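Local atomic coordinates of Tlr1789 protein (PDB entry 2X8X), a protein that probably takes part in inserting or transporting proteins at the cyanobacterial outer membrane as an Omp85 (Toc75-related) protein, of which this chain is the N-terminal POTRA region. Residues V5-V10 with I27-G32; V211-E216 with L226-K231. All blocks are in the same frame, centred on the assembly; numbering follows the deposited sequence.

Contact 1 (V5-V10 with I27-G32); sequences VLIAEV and ISTRPG
Ile27 and Val10 open this contact, in which the loop after the first helix of a POTRA domain folds back on the domain's first strand. The loop leaves helix 17-26 at Ile27 and leads to strand 34-35, which pairs antiparallel with strand 5-13. The side chains of Ile27 and Val10 reach toward each other tip to tip, with Ile27 CD1 3.9 Å from Val10 CG1. Val10 CG1 stands anti to the backbone N (chi1 179°). That leaves its other methyl, CG2, to pack on the loop backbone, with Val10 CG2 3.7 Å from Thr29 O. Thr29 O is buried here and has no hydrogen-bond partner. The Thr29 side chain crosses that of Ile7 at about a right angle, with Thr29 CG2 3.7 Å from Ile7 CG1. Its hydroxyl is engaged instead with Asp43 of helix 37-48. Arg30 turns its side chain away and bonds through NH1 to the carbonyl of Tyr24, near the end of the first helix. Its backbone faces the strand, with Arg30 O 3.6 Å from Ile7 CB. Pro31 lies alongside the corner where the strand is broken at Ala8. Pro31 CB is 3.4 Å from Ala8 O, and Pro31 CD packs against Val10 CG2. Gly32 adopts a positive phi, a backbone shape that glycine takes up readily. Gly32 O lies near Leu6 CD1. The amide of Gly32 gives the one hydrogen bond between the segments, 2.8 Å from Gly32 N to Ile7 O. This bond is almost straight at Gly32 N-H (169°). Gly32 N lies 26° out of the Ile7 carbonyl plane.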
ATOM      1  N   VAL A   5      38.204  17.852   4.522  1.00 35.00           N
ATOM      2  CA  VAL A   5      39.021  17.676   3.294  1.00 32.44           C
ATOM      3  C   VAL A   5      38.544  18.596   2.174  1.00 31.11           C
ATOM      4  O   VAL A   5      37.343  18.756   1.977  1.00 30.24           O
ATOM      5  CB  VAL A   5      38.923  16.222   2.701  1.00 33.44           C
ATOM      6  CG1 VAL A   5      39.888  16.060   1.526  1.00 32.10           C
ATOM      7  CG2 VAL A   5      39.171  15.147   3.770  1.00 32.61           C
ATOM      8  N   LEU A   6      39.470  19.175   1.425  1.00 29.46           N
ATOM      9  CA  LEU A   6      39.122  19.976   0.231  1.00 29.26           C
ATOM     10  C   LEU A   6      38.924  19.151  -1.061  1.00 29.27           C
ATOM     11  O   LEU A   6      39.800  18.364  -1.431  1.00 30.20           O
ATOM     12  CB  LEU A   6      40.151  21.098   0.014  1.00 28.40           C
ATOM     13  CG  LEU A   6      40.048  22.000  -1.233  1.00 28.25           C
ATOM     14  CD1 LEU A   6      38.867  22.965  -1.118  1.00 28.99           C
ATOM     15  CD2 LEU A   6      41.336  22.788  -1.486  1.00 24.70           C
ATOM     16  N   ILE A   7      37.825  19.388  -1.776  1.00 28.24           N
ATOM     17  CA  ILE A   7      37.401  18.581  -2.922  1.00 27.94           C
ATOM     18  C   ILE A   7      37.797  19.259  -4.220  1.00 28.03           C
ATOM     19  O   ILE A   7      37.561  20.452  -4.370  1.00 28.33           O
ATOM     20  CB  ILE A   7      35.818  18.375  -2.914  1.00 28.87           C
ATOM     21  CG1 ILE A   7      35.332  17.806  -1.577  1.00 26.96           C
ATOM     22  CG2 ILE A   7      35.319  17.499  -4.116  1.00 27.33           C
ATOM     23  CD1 ILE A   7      36.178  16.633  -1.023  1.00 28.26           C
ATOM     24  N   ALA A   8      38.411  18.509  -5.150  1.00 27.80           N
ATOM     25  CA  ALA A   8      38.762  19.025  -6.500  1.00 26.85           C
ATOM     26  C   ALA A   8      37.732  18.760  -7.608  1.00 27.17           C
ATOM     27  O   ALA A   8      37.576  19.590  -8.525  1.00 26.46           O
ATOM     28  CB  ALA A   8      40.117  18.509  -6.942  1.00 26.99           C
ATOM     29  N   GLU A   9      37.067  17.590  -7.576  1.00 26.71           N
ATOM     30  CA  GLU A   9      36.010  17.283  -8.562  1.00 26.86           C
ATOM     31  C   GLU A   9      34.965  16.396  -7.937  1.00 26.50           C
ATOM     32  O   GLU A   9      35.212  15.651  -6.975  1.00 24.68           O
ATOM     33  CB  GLU A   9      36.525  16.701  -9.921  1.00 27.57           C
ATOM     34  CG  GLU A   9      37.092  15.275  -9.891  1.00 31.64           C
ATOM     35  CD  GLU A   9      37.893  14.854 -11.194  1.00 38.59           C
ATOM     36  OE1 GLU A   9      37.228  14.514 -12.205  1.00 38.68           O
ATOM     37  OE2 GLU A   9      39.173  14.844 -11.207  1.00 41.62           O
ATOM     38  N   VAL A  10      33.785  16.519  -8.514  1.00 26.39           N
ATOM     39  CA  VAL A  10      32.654  15.725  -8.090  1.00 26.57           C
ATOM     40  C   VAL A  10      32.189  15.061  -9.372  1.00 27.91           C
ATOM     41  O   VAL A  10      32.007  15.727 -10.397  1.00 28.31           O
ATOM     42  CB  VAL A  10      31.557  16.615  -7.408  1.00 25.89           C
ATOM     43  CG1 VAL A  10      30.327  15.760  -6.973  1.00 23.39           C
ATOM     44  CG2 VAL A  10      32.131  17.293  -6.189  1.00 21.30           C
ATOM     45  N   ILE A  27      22.908  17.529  -3.805  1.00 28.08           N
ATOM     46  CA  ILE A  27      24.081  17.379  -2.919  1.00 29.48           C
ATOM     47  C   ILE A  27      24.652  18.760  -2.592  1.00 30.93           C
ATOM     48  O   ILE A  27      24.382  19.735  -3.311  1.00 31.75           O
ATOM     49  CB  ILE A  27      25.194  16.492  -3.544  1.00 28.49           C
ATOM     50  CG1 ILE A  27      25.823  17.223  -4.741  1.00 27.45           C
ATOM     51  CG2 ILE A  27      24.620  15.027  -3.806  1.00 25.93           C
ATOM     52  CD1 ILE A  27      26.730  16.400  -5.687  1.00 30.75           C
ATOM     53  N   SER A  28      25.413  18.865  -1.512  1.00 30.91           N
ATOM     54  CA  SER A  28      26.015  20.145  -1.234  1.00 32.43           C
ATOM     55  C   SER A  28      27.490  20.132  -1.602  1.00 31.98           C
ATOM     56  O   SER A  28      28.092  21.182  -1.679  1.00 32.48           O
ATOM     57  CB  SER A  28      25.798  20.550   0.233  1.00 33.07           C
ATOM     58  OG  SER A  28      26.357  19.532   1.081  1.00 38.73           O
ATOM     59  N   THR A  29      28.077  18.948  -1.791  1.00 31.49           N
ATOM     60  CA  THR A  29      29.507  18.851  -2.085  1.00 31.55           C
ATOM     61  C   THR A  29      29.768  19.270  -3.540  1.00 31.13           C
ATOM     62  O   THR A  29      29.165  18.727  -4.499  1.00 32.41           O
ATOM     63  CB  THR A  29      30.096  17.441  -1.746  1.00 31.88           C
ATOM     64  OG1 THR A  29      29.750  17.076  -0.385  1.00 33.18           O
ATOM     65  CG2 THR A  29      31.615  17.484  -1.880  1.00 32.29           C
ATOM     66  N   ARG A  30      30.633  20.274  -3.667  1.00 30.20           N
ATOM     67  CA  ARG A  30      31.073  20.883  -4.924  1.00 29.60           C
ATOM     68  C   ARG A  30      32.610  20.833  -5.021  1.00 26.92           C
ATOM     69  O   ARG A  30      33.287  20.705  -4.010  1.00 24.33           O
ATOM     70  CB  ARG A  30      30.666  22.384  -5.007  1.00 30.53           C
ATOM     71  CG  ARG A  30      29.172  22.755  -4.695  1.00 35.25           C
ATOM     72  CD  ARG A  30      28.227  22.345  -5.834  1.00 39.76           C
ATOM     73  NE  ARG A  30      26.808  22.352  -5.428  1.00 44.71           N
ATOM     74  CZ  ARG A  30      25.877  21.477  -5.847  1.00 46.29           C
ATOM     75  NH1 ARG A  30      26.202  20.475  -6.694  1.00 42.22           N
ATOM     76  NH2 ARG A  30      24.608  21.598  -5.396  1.00 47.61           N
ATOM     77  N   PRO A  31      33.145  20.951  -6.256  1.00 26.92           N
ATOM     78  CA  PRO A  31      34.579  21.229  -6.444  1.00 26.85           C
ATOM     79  C   PRO A  31      34.861  22.566  -5.778  1.00 26.52           C
ATOM     80  O   PRO A  31      34.113  23.532  -5.993  1.00 25.65           O
ATOM     81  CB  PRO A  31      34.734  21.359  -7.978  1.00 26.92           C
ATOM     82  CG  PRO A  31      33.435  20.756  -8.566  1.00 28.02           C
ATOM     83  CD  PRO A  31      32.397  21.034  -7.536  1.00 27.46           C
ATOM     84  N   GLY A  32      35.888  22.594  -4.936  1.00 26.25           N
ATOM     85  CA  GLY A  32      36.289  23.814  -4.235  1.00 27.15           C
ATOM     86  C   GLY A  32      35.763  23.911  -2.813  1.00 27.55           C
ATOM     87  O   GLY A  32      36.133  24.846  -2.078  1.00 28.16           O
TER

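Contact 2 (V211-E216 with L226-K231); sequences VQVALE and LILNIK
Leu226 meets both Val213 and Leu215, and the three side chains form one end of an apolar face on this antiparallel pair. The Leu226 side chain crosses both at a slant, and its CD1 touches each. Leu226 CD1 is 3.3 Å from Val213 CG1. The same CD1 atom of Leu226 is 3.4 Å from Leu215 CD2. Both are tighter than usual carbon contacts. The CG of Leu226 is anti to its amide nitrogen (chi1 177°), which brings the branch toward strand 208-217. Val213 and Leu228 instead lie side by side and point the same way, with Val213 CG2 3.7 Å from Leu228 CD2. Further along, Val211 packs more loosely on Ile230. Helix 192-205 covers this face: Leu199 touches Val211 and Val213, and Leu202 touches Leu228.

Ala214, Ile227 and Asn229 point to the other face. Ala214 CB lies 4.1 Å from Ile227 CB and also close to Asn229 ND2. Glu216 crosses over Ile227 with an extended chain, its CG and CD near Ile227 CG1. Its carboxylate forms a salt bridge with Arg160 of strand 154-161. That strand flanks strand 224-232 on the side away from strand 208-217.

Four backbone hydrogen bonds join the strands. Gln212 and Asn229 exchange two, as do Ala214 and Ile227. The shortest is 2.7 Å, from Ile227 N to Ala214 O. Val211 with Ile230, Val213 with Leu228 and Leu215 with Leu226 are the non-hydrogen-bonded pairs. This C-terminal beta hairpin, with helices packed on one face of a three-stranded mixed sheet, is characteristic of the POTRA fold.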
ATOM      1  N   VAL A 211     -29.119  -6.112  16.224  1.00 26.19           N
ATOM      2  CA  VAL A 211     -28.195  -6.896  15.404  1.00 25.18           C
ATOM      3  C   VAL A 211     -26.882  -6.146  15.401  1.00 26.58           C
ATOM      4  O   VAL A 211     -26.880  -5.010  14.990  1.00 27.48           O
ATOM      5  CB  VAL A 211     -28.700  -6.995  13.939  1.00 25.67           C
ATOM      6  CG1 VAL A 211     -27.660  -7.766  13.097  1.00 23.31           C
ATOM      7  CG2 VAL A 211     -30.077  -7.627  13.833  1.00 18.78           C
ATOM      8  N   GLN A 212     -25.767  -6.744  15.826  1.00 27.64           N
ATOM      9  CA  GLN A 212     -24.485  -6.074  15.730  1.00 29.64           C
ATOM     10  C   GLN A 212     -23.530  -6.842  14.812  1.00 30.70           C
ATOM     11  O   GLN A 212     -23.450  -8.065  14.837  1.00 31.03           O
ATOM     12  CB  GLN A 212     -23.826  -5.892  17.111  1.00 31.42           C
ATOM     13  CG  GLN A 212     -24.486  -4.858  18.068  1.00 31.36           C
ATOM     14  CD  GLN A 212     -24.475  -3.376  17.543  1.00 38.35           C
ATOM     15  OE1 GLN A 212     -23.505  -2.908  16.938  1.00 42.56           O
ATOM     16  NE2 GLN A 212     -25.578  -2.652  17.790  1.00 36.94           N
ATOM     17  N   VAL A 213     -22.755  -6.120  14.024  1.00 30.47           N
ATOM     18  CA  VAL A 213     -21.842  -6.773  13.075  1.00 30.16           C
ATOM     19  C   VAL A 213     -20.449  -6.799  13.695  1.00 28.74           C
ATOM     20  O   VAL A 213     -20.016  -5.784  14.199  1.00 28.90           O
ATOM     21  CB  VAL A 213     -21.785  -6.004  11.728  1.00 30.32           C
ATOM     22  CG1 VAL A 213     -20.783  -6.652  10.826  1.00 32.25           C
ATOM     23  CG2 VAL A 213     -23.127  -6.067  11.015  1.00 29.76           C
ATOM     24  N   ALA A 214     -19.742  -7.925  13.657  1.00 27.60           N
ATOM     25  CA  ALA A 214     -18.347  -7.945  14.121  1.00 25.71           C
ATOM     26  C   ALA A 214     -17.562  -8.711  13.068  1.00 25.63           C
ATOM     27  O   ALA A 214     -18.139  -9.602  12.432  1.00 25.25           O
ATOM     28  CB  ALA A 214     -18.264  -8.621  15.457  1.00 26.16           C
ATOM     29  N   LEU A 215     -16.262  -8.433  12.922  1.00 25.17           N
ATOM     30  CA  LEU A 215     -15.393  -9.126  11.954  1.00 26.42           C
ATOM     31  C   LEU A 215     -14.336  -9.945  12.642  1.00 27.32           C
ATOM     32  O   LEU A 215     -13.720  -9.485  13.580  1.00 29.49           O
ATOM     33  CB  LEU A 215     -14.730  -8.094  11.028  1.00 26.49           C
ATOM     34  CG  LEU A 215     -15.728  -7.194  10.255  1.00 29.10           C
ATOM     35  CD1 LEU A 215     -15.023  -6.070   9.468  1.00 32.82           C
ATOM     36  CD2 LEU A 215     -16.569  -8.022   9.305  1.00 32.08           C
ATOM     37  N   GLU A 216     -14.108 -11.176  12.209  1.00 28.31           N
ATOM     38  CA  GLU A 216     -12.950 -11.937  12.668  1.00 28.21           C
ATOM     39  C   GLU A 216     -12.107 -12.364  11.463  1.00 28.21           C
ATOM     40  O   GLU A 216     -12.652 -12.567  10.365  1.00 25.79           O
ATOM     41  CB  GLU A 216     -13.436 -13.140  13.485  1.00 29.41           C
ATOM     42  CG  GLU A 216     -14.197 -12.618  14.745  1.00 32.95           C
ATOM     43  CD  GLU A 216     -14.671 -13.693  15.729  1.00 39.07           C
ATOM     44  OE1 GLU A 216     -14.796 -14.907  15.385  1.00 37.95           O
ATOM     45  OE2 GLU A 216     -14.962 -13.287  16.879  1.00 40.29           O
ATOM     46  N   LEU A 226     -17.645 -12.759   8.731  1.00 26.15           N
ATOM     47  CA  LEU A 226     -18.602 -11.727   9.173  1.00 27.06           C
ATOM     48  C   LEU A 226     -19.550 -12.314  10.264  1.00 27.14           C
ATOM     49  O   LEU A 226     -20.300 -13.295   9.996  1.00 26.49           O
ATOM     50  CB  LEU A 226     -19.431 -11.127   8.026  1.00 27.46           C
ATOM     51  CG  LEU A 226     -20.449 -10.122   8.587  1.00 31.05           C
ATOM     52  CD1 LEU A 226     -19.784  -8.805   8.545  1.00 31.58           C
ATOM     53  CD2 LEU A 226     -21.751 -10.024   7.848  1.00 36.94           C
ATOM     54  N   ILE A 227     -19.548 -11.703  11.445  1.00 25.52           N
ATOM     55  CA  ILE A 227     -20.335 -12.256  12.567  1.00 25.84           C
ATOM     56  C   ILE A 227     -21.506 -11.320  12.726  1.00 24.54           C
ATOM     57  O   ILE A 227     -21.302 -10.094  12.785  1.00 23.76           O
ATOM     58  CB  ILE A 227     -19.578 -12.225  13.922  1.00 26.10           C
ATOM     59  CG1 ILE A 227     -18.126 -12.758  13.841  1.00 28.92           C
ATOM     60  CG2 ILE A 227     -20.389 -12.906  15.015  1.00 25.27           C
ATOM     61  CD1 ILE A 227     -17.964 -14.119  13.324  1.00 26.14           C
ATOM     62  N   LEU A 228     -22.716 -11.877  12.766  1.00 23.01           N
ATOM     63  CA  LEU A 228     -23.908 -11.118  13.161  1.00 22.32           C
ATOM     64  C   LEU A 228     -24.291 -11.578  14.575  1.00 22.96           C
ATOM     65  O   LEU A 228     -24.598 -12.744  14.781  1.00 22.83           O
ATOM     66  CB  LEU A 228     -25.054 -11.383  12.199  1.00 21.08           C
ATOM     67  CG  LEU A 228     -25.002 -10.951  10.732  1.00 24.92           C
ATOM     68  CD1 LEU A 228     -26.414 -11.033  10.137  1.00 24.70           C
ATOM     69  CD2 LEU A 228     -24.384  -9.534  10.617  1.00 28.75           C
ATOM     70  N   ASN A 229     -24.269 -10.662  15.558  1.00 22.52           N
ATOM     71  CA  ASN A 229     -24.612 -10.964  16.916  1.00 21.68           C
ATOM     72  C   ASN A 229     -26.041 -10.476  17.040  1.00 22.86           C
ATOM     73  O   ASN A 229     -26.307  -9.244  16.927  1.00 21.12           O
ATOM     74  CB  ASN A 229     -23.703 -10.183  17.861  1.00 22.49           C
ATOM     75  CG  ASN A 229     -22.274 -10.756  17.894  1.00 22.62           C
ATOM     76  OD1 ASN A 229     -22.111 -11.892  18.208  1.00 23.08           O
ATOM     77  ND2 ASN A 229     -21.280  -9.985  17.468  1.00 24.89           N
ATOM     78  N   ILE A 230     -26.943 -11.426  17.268  1.00 21.34           N
ATOM     79  CA  ILE A 230     -28.349 -11.160  17.102  1.00 22.53           C
ATOM     80  C   ILE A 230     -29.089 -11.451  18.351  1.00 21.47           C
ATOM     81  O   ILE A 230     -28.936 -12.541  18.872  1.00 20.75           O
ATOM     82  CB  ILE A 230     -28.940 -12.072  15.974  1.00 21.71           C
ATOM     83  CG1 ILE A 230     -28.291 -11.772  14.613  1.00 23.87           C
ATOM     84  CG2 ILE A 230     -30.460 -11.870  15.861  1.00 22.65           C
ATOM     85  CD1 ILE A 230     -28.682 -12.861  13.554  1.00 19.45           C
ATOM     86  N   LYS A 231     -29.894 -10.482  18.824  1.00 22.50           N
ATOM     87  CA  LYS A 231     -30.820 -10.675  19.935  1.00 23.58           C
ATOM     88  C   LYS A 231     -32.246 -10.622  19.398  1.00 24.44           C
ATOM     89  O   LYS A 231     -32.686  -9.565  18.959  1.00 24.40           O
ATOM     90  CB  LYS A 231     -30.580  -9.638  21.051  1.00 25.20           C
ATOM     91  CG  LYS A 231     -29.131  -9.610  21.620  1.00 26.91           C
ATOM     92  CD  LYS A 231     -28.867  -8.627  22.779  1.00 33.39           C
ATOM     93  CE  LYS A 231     -27.355  -8.241  22.721  1.00 37.77           C
ATOM     94  NZ  LYS A 231     -26.717  -7.711  23.958  1.00 37.97           N
TER

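How the contacts relate
Contact 1 comes first along the chain and contact 2 follows, in series. They lie on opposite sides of the chain's centre, with centres about 66 Å apart and nearest atoms about 47 Å apart. They share no beta-sheet. Contact 1 belongs to the four-stranded beta-sheet of the first POTRA domain and joins its first strand to the loop before strand 34-35. Contact 2 pairs the last two strands of the third POTRA domain. A middle POTRA domain, with strands 81-85, 144-150 and 132-139, comes between them in sequence. The two contacts therefore lie in separate domains of an extended chain, consistent with POTRA domains arranged in series.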